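Local atomic coordinates of putative capsid protein of prophage (PDB entry 3BQW), a protein that is probably the major capsid protein of an Escherichia coli prophage, a coat subunit expected to assemble with copies of itself into the phage head shell. Residues V136-V141 with G264-S269; T33-N38 with R343-V348. All coordinates share one frame; numbering follows the deposited sequence.

Contact 1 of 2, residues V136-V141 with G264-S269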
loop_
_atom_site.group_PDB
_atom_site.type_symbol
_atom_site.label_atom_id
_atom_site.label_comp_id
_atom_site.label_asym_id
_atom_site.label_seq_id
_atom_site.Cartn_x
_atom_site.Cartn_y
_atom_site.Cartn_z
ATOM N N VAL A 136 -1.307 -2.657 -3.387
ATOM C CA VAL A 136 0.000 -2.704 -2.784
ATOM C C VAL A 136 -0.037 -2.362 -1.286
ATOM O O VAL A 136 0.658 -3.008 -0.497
ATOM C CB VAL A 136 1.006 -1.796 -3.539
ATOM C CG1 VAL A 136 2.317 -1.682 -2.793
ATOM C CG2 VAL A 136 1.262 -2.332 -4.925
ATOM N N GLU A 137 -0.837 -1.368 -0.900
ATOM C CA GLU A 137 -0.925 -0.940 0.507
ATOM C C GLU A 137 -1.589 -2.001 1.341
ATOM O O GLU A 137 -1.186 -2.217 2.488
ATOM C CB GLU A 137 -1.687 0.389 0.648
ATOM C CG GLU A 137 -1.897 0.925 2.071
ATOM C CD GLU A 137 -0.645 1.501 2.713
ATOM O OE1 GLU A 137 0.452 1.358 2.140
ATOM O OE2 GLU A 137 -0.738 2.059 3.845
ATOM N N TRP A 138 -2.611 -2.640 0.773
ATOM C CA TRP A 138 -3.293 -3.755 1.401
ATOM C C TRP A 138 -2.296 -4.879 1.675
ATOM O O TRP A 138 -2.224 -5.394 2.770
ATOM C CB TRP A 138 -4.427 -4.248 0.494
ATOM C CG TRP A 138 -5.177 -5.407 1.017
ATOM C CD1 TRP A 138 -6.026 -5.420 2.099
ATOM C CD2 TRP A 138 -5.173 -6.743 0.495
ATOM N NE1 TRP A 138 -6.529 -6.676 2.281
ATOM C CE2 TRP A 138 -6.028 -7.508 1.307
ATOM C CE3 TRP A 138 -4.513 -7.369 -0.578
ATOM C CZ2 TRP A 138 -6.264 -8.881 1.071
ATOM C CZ3 TRP A 138 -4.750 -8.717 -0.827
ATOM C CH2 TRP A 138 -5.604 -9.468 0.012
ATOM N N LEU A 139 -1.509 -5.226 0.656
ATOM C CA LEU A 139 -0.466 -6.206 0.801
ATOM C C LEU A 139 0.567 -5.770 1.848
ATOM O O LEU A 139 0.983 -6.577 2.637
ATOM C CB LEU A 139 0.207 -6.473 -0.552
ATOM C CG LEU A 139 -0.600 -7.298 -1.556
ATOM C CD1 LEU A 139 0.098 -7.323 -2.933
ATOM C CD2 LEU A 139 -0.848 -8.680 -1.047
ATOM N N ALA A 140 0.969 -4.499 1.847
ATOM C CA ALA A 140 1.935 -3.955 2.817
ATOM C C ALA A 140 1.456 -4.046 4.283
ATOM O O ALA A 140 2.181 -4.532 5.172
ATOM C CB ALA A 140 2.276 -2.491 2.459
ATOM N N VAL A 141 0.229 -3.596 4.525
ATOM C CA VAL A 141 -0.323 -3.616 5.854
ATOM C C VAL A 141 -0.514 -5.053 6.330
ATOM O O VAL A 141 -0.225 -5.372 7.469
ATOM C CB VAL A 141 -1.664 -2.847 5.960
ATOM C CG1 VAL A 141 -2.236 -2.992 7.386
ATOM C CG2 VAL A 141 -1.478 -1.370 5.598
ATOM N N GLY A 264 -7.025 5.156 6.446
ATOM C CA GLY A 264 -7.205 4.762 5.055
ATOM C C GLY A 264 -8.161 3.596 4.793
ATOM O O GLY A 264 -8.159 2.588 5.500
ATOM N N LYS A 265 -8.955 3.730 3.738
ATOM C CA LYS A 265 -9.894 2.696 3.346
ATOM C C LYS A 265 -9.712 2.313 1.884
ATOM O O LYS A 265 -9.142 3.058 1.079
ATOM C CB LYS A 265 -11.334 3.161 3.571
ATOM C CG LYS A 265 -11.648 3.619 4.990
ATOM C CD LYS A 265 -13.115 3.949 5.115
ATOM C CE LYS A 265 -13.401 4.986 6.230
ATOM N NZ LYS A 265 -13.174 6.427 5.798
ATOM N N TYR A 266 -10.199 1.133 1.551
ATOM C CA TYR A 266 -10.293 0.717 0.164
ATOM C C TYR A 266 -11.658 0.109 -0.059
ATOM O O TYR A 266 -12.372 -0.230 0.892
ATOM C CB TYR A 266 -9.202 -0.308 -0.191
ATOM C CG TYR A 266 -9.286 -1.594 0.595
ATOM C CD1 TYR A 266 -9.961 -2.713 0.093
ATOM C CD2 TYR A 266 -8.706 -1.688 1.843
ATOM C CE1 TYR A 266 -10.040 -3.891 0.825
ATOM C CE2 TYR A 266 -8.779 -2.860 2.589
ATOM C CZ TYR A 266 -9.440 -3.957 2.076
ATOM O OH TYR A 266 -9.506 -5.091 2.855
ATOM N N THR A 267 -12.012 -0.039 -1.327
ATOM C CA THR A 267 -13.207 -0.786 -1.684
ATOM C C THR A 267 -12.787 -2.140 -2.272
ATOM O O THR A 267 -11.817 -2.222 -3.043
ATOM C CB THR A 267 -14.093 0.030 -2.606
ATOM O OG1 THR A 267 -14.706 1.087 -1.841
ATOM C CG2 THR A 267 -15.169 -0.836 -3.235
ATOM N N ASP A 268 -13.471 -3.207 -1.844
ATOM C CA ASP A 268 -13.159 -4.566 -2.331
ATOM C C ASP A 268 -14.062 -4.966 -3.523
ATOM O O ASP A 268 -14.967 -4.206 -3.910
ATOM C CB ASP A 268 -13.205 -5.600 -1.188
ATOM C CG ASP A 268 -14.589 -5.749 -0.557
ATOM O OD1 ASP A 268 -15.515 -4.982 -0.903
ATOM O OD2 ASP A 268 -14.746 -6.648 0.304
ATOM N N SER A 269 -13.795 -6.143 -4.105
ATOM C CA SER A 269 -14.550 -6.660 -5.273
ATOM C C SER A 269 -16.056 -6.484 -5.096
ATOM O O SER A 269 -16.744 -6.001 -5.999
ATOM C CB SER A 269 -14.239 -8.143 -5.517
ATOM O OG SER A 269 -12.871 -8.439 -5.283
#
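W138 of helix 113-146 and Y266 near the end of strand 257-267 bring the two backbones nearest each other, with their CA atoms 8.4 Å apart, and their rings meet in between. Both CB atoms point across the gap. The pyrrole side of the indole does the touching: W138 CD1 lies 3.7 Å from Y266 CZ, and W138 NE1 comes to 3.4 Å from Y266 OH. The ring planes are inclined at 62° and the centroids of the five-membered ring and the phenol are 5.1 Å apart, so the pair meets obliquely, with the hydroxyl end of the tyrosine beside the N-H corner of the tryptophan. With CG between its backbone N and carbonyl carbon (chi1 62°), Y266 extends its hydroxyl end toward the indole, while W138 extends with CG anti to its own N (chi1 179°). The F276 ring meets that of Y266, and F276 also touches the W138 side chain. E137, the residue before W138, hydrogen-bonds through OE1 to T32 OG1 and through OE2 to the backbone N of F31. This is a surface contact in a chain of the phage major capsid protein E family, where one side of long helix 113-146 meets the antiparallel pair of strands 257-267 and 273-275.

Contact 2 of 2, residues T33-N38 with R343-V348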
loop_
_atom_site.group_PDB
_atom_site.type_symbol
_atom_site.label_atom_id
_atom_site.label_comp_id
_atom_site.label_asym_id
_atom_site.label_seq_id
_atom_site.Cartn_x
_atom_site.Cartn_y
_atom_site.Cartn_z
ATOM N N THR A 33 4.929 3.911 1.896
ATOM C CA THR A 33 5.888 4.978 2.010
ATOM C C THR A 33 6.883 4.793 3.167
ATOM O O THR A 33 8.056 5.092 3.023
ATOM C CB THR A 33 5.151 6.313 2.137
ATOM O OG1 THR A 33 4.332 6.494 0.965
ATOM C CG2 THR A 33 6.152 7.485 2.250
ATOM N N LEU A 34 6.415 4.351 4.326
ATOM C CA LEU A 34 7.295 4.225 5.472
ATOM C C LEU A 34 8.185 2.998 5.351
ATOM O O LEU A 34 9.390 3.064 5.631
ATOM C CB LEU A 34 6.482 4.131 6.770
ATOM C CG LEU A 34 5.797 5.417 7.233
ATOM C CD1 LEU A 34 4.873 5.134 8.386
ATOM C CD2 LEU A 34 6.836 6.445 7.608
ATOM N N PHE A 35 7.594 1.881 4.928
ATOM C CA PHE A 35 8.216 0.583 5.135
ATOM C C PHE A 35 8.574 -0.168 3.846
ATOM O O PHE A 35 9.300 -1.159 3.899
ATOM C CB PHE A 35 7.300 -0.280 6.049
ATOM C CG PHE A 35 7.003 0.354 7.383
ATOM C CD1 PHE A 35 8.046 0.752 8.228
ATOM C CD2 PHE A 35 5.699 0.521 7.816
ATOM C CE1 PHE A 35 7.794 1.345 9.454
ATOM C CE2 PHE A 35 5.433 1.108 9.050
ATOM C CZ PHE A 35 6.481 1.518 9.878
ATOM N N PHE A 36 8.054 0.290 2.705
ATOM C CA PHE A 36 8.324 -0.323 1.406
ATOM C C PHE A 36 8.561 0.730 0.328
ATOM O O PHE A 36 7.999 0.630 -0.777
ATOM C CB PHE A 36 7.163 -1.221 0.979
ATOM C CG PHE A 36 6.773 -2.250 1.996
ATOM C CD1 PHE A 36 7.305 -3.523 1.957
ATOM C CD2 PHE A 36 5.850 -1.937 3.001
ATOM C CE1 PHE A 36 6.932 -4.468 2.912
ATOM C CE2 PHE A 36 5.491 -2.856 3.947
ATOM C CZ PHE A 36 6.028 -4.131 3.910
ATOM N N PRO A 37 9.375 1.762 0.639
ATOM C CA PRO A 37 9.465 2.931 -0.240
ATOM C C PRO A 37 10.309 2.748 -1.500
ATOM O O PRO A 37 10.141 3.499 -2.474
ATOM C CB PRO A 37 10.121 3.990 0.662
ATOM C CG PRO A 37 10.992 3.201 1.548
ATOM C CD PRO A 37 10.239 1.916 1.821
ATOM N N ASN A 38 11.236 1.792 -1.471
ATOM C CA ASN A 38 12.081 1.510 -2.624
ATOM C C ASN A 38 11.351 0.689 -3.682
ATOM O O ASN A 38 10.225 0.181 -3.461
ATOM C CB ASN A 38 13.350 0.795 -2.175
ATOM C CG ASN A 38 14.141 1.616 -1.159
ATOM O OD1 ASN A 38 14.477 1.153 -0.076
ATOM N ND2 ASN A 38 14.363 2.850 -1.486
ATOM N N ARG A 343 10.800 -8.780 11.470
ATOM C CA ARG A 343 10.874 -8.979 12.916
ATOM C C ARG A 343 10.816 -7.662 13.693
ATOM O O ARG A 343 10.659 -7.656 14.886
ATOM C CB ARG A 343 12.133 -9.766 13.279
ATOM C CG ARG A 343 12.234 -11.113 12.566
ATOM C CD ARG A 343 13.594 -11.737 12.795
ATOM N NE ARG A 343 14.654 -10.929 12.215
ATOM C CZ ARG A 343 15.960 -11.155 12.375
ATOM N NH1 ARG A 343 16.399 -12.181 13.096
ATOM N NH2 ARG A 343 16.840 -10.343 11.795
ATOM N N LYS A 344 10.950 -6.550 12.990
ATOM C CA LYS A 344 10.952 -5.222 13.590
ATOM C C LYS A 344 9.583 -4.539 13.601
ATOM O O LYS A 344 9.502 -3.315 13.768
ATOM C CB LYS A 344 11.967 -4.358 12.847
ATOM C CG LYS A 344 13.386 -4.852 12.959
ATOM C CD LYS A 344 14.337 -3.910 12.189
ATOM C CE LYS A 344 15.820 -4.276 12.453
ATOM N NZ LYS A 344 16.623 -4.055 11.222
ATOM N N PHE A 345 8.518 -5.318 13.412
ATOM C CA PHE A 345 7.139 -4.834 13.479
ATOM C C PHE A 345 6.420 -5.550 14.600
ATOM O O PHE A 345 6.516 -6.772 14.714
ATOM C CB PHE A 345 6.428 -5.140 12.168
ATOM C CG PHE A 345 6.992 -4.397 10.999
ATOM C CD1 PHE A 345 6.710 -3.037 10.825
ATOM C CD2 PHE A 345 7.800 -5.031 10.087
ATOM C CE1 PHE A 345 7.212 -2.357 9.769
ATOM C CE2 PHE A 345 8.313 -4.346 9.022
ATOM C CZ PHE A 345 8.018 -3.002 8.853
ATOM N N VAL A 346 5.751 -4.787 15.464
ATOM C CA VAL A 346 4.897 -5.342 16.493
ATOM C C VAL A 346 3.486 -4.791 16.260
ATOM O O VAL A 346 3.297 -3.594 16.130
ATOM C CB VAL A 346 5.416 -4.969 17.916
ATOM C CG1 VAL A 346 4.451 -5.457 18.998
ATOM C CG2 VAL A 346 6.875 -5.512 18.147
ATOM N N THR A 347 2.497 -5.670 16.200
ATOM C CA THR A 347 1.089 -5.258 16.049
ATOM C C THR A 347 0.278 -5.655 17.306
ATOM O O THR A 347 0.362 -6.786 17.801
ATOM C CB THR A 347 0.458 -5.869 14.776
ATOM O OG1 THR A 347 1.228 -5.463 13.636
ATOM C CG2 THR A 347 -1.019 -5.447 14.591
ATOM N N VAL A 348 -0.493 -4.702 17.810
ATOM C CA VAL A 348 -1.279 -4.904 19.013
ATOM C C VAL A 348 -2.750 -4.636 18.739
ATOM O O VAL A 348 -3.100 -3.596 18.192
ATOM C CB VAL A 348 -0.782 -4.052 20.196
ATOM C CG1 VAL A 348 -1.530 -4.450 21.546
ATOM C CG2 VAL A 348 0.732 -4.178 20.338
#
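F345 drives the edge of its ring into the face of F35, a T-shaped (edge-to-face) aromatic pair in the buried interior of this capsid-family chain, where the end of helix 30-35 faces the run into strand 346-349 of a mixed sheet. The planes stand at 88°, almost perpendicular, and the centroids are 4.9 Å apart. One atom leads: F345 CE1 lies over the centre of the F35 ring, 3.5 Å above its plane, and the six ring carbons of F35 lie beneath it within 4.0 Å, F35 CD1 and F35 CG both at 3.6 Å from F345 CE1. Beside it, F345 CZ comes to 3.8 Å from F35 CG and reaches back to F35 CB.

Both side chains leave the backbone in the same way, with CG anti to the carbonyl carbon and beside the backbone N (chi1 -57° in F35, -65° in F345). Each CB points toward the other segment, and the two side chains slide past each other in opposite directions.

V206 and I208 of strand 206-209 also touch F35, and V144 of helix 113-146 and N289 touch F345. Further out, the backbones hold the two ends in place: at the end of helix 30-35 the backbone of F35 is hydrogen-bonded to that of G291, just before strand 292-295, while V346 is bonded to L284, and T347 to N169 and I171, which ties strand 346-349 into its sheet immediately after F345. The F35 ring thus lies between an aromatic edge and an aliphatic group of its own helix: on the face opposite F345, L34 CB lies 3.7 Å above the ring plane, over its centre.

Contact 1 and contact 2 lie with their centres about 15 Å apart and meet through helix 113-146: A140 CB of the first touches F36 CE2 of the second at 3.6 Å. The same helix thus presents W138 to strand 257-267 and, two residues on, A140 to the end of helix 30-35, while V144 touches both F36 and F345. Strands 257-267 and 346-349 belong to one mixed sheet, so both contacts reach it. Along the chain, contact 1 is nested within the loop that contact 2 closes, joining residues near the two chain ends.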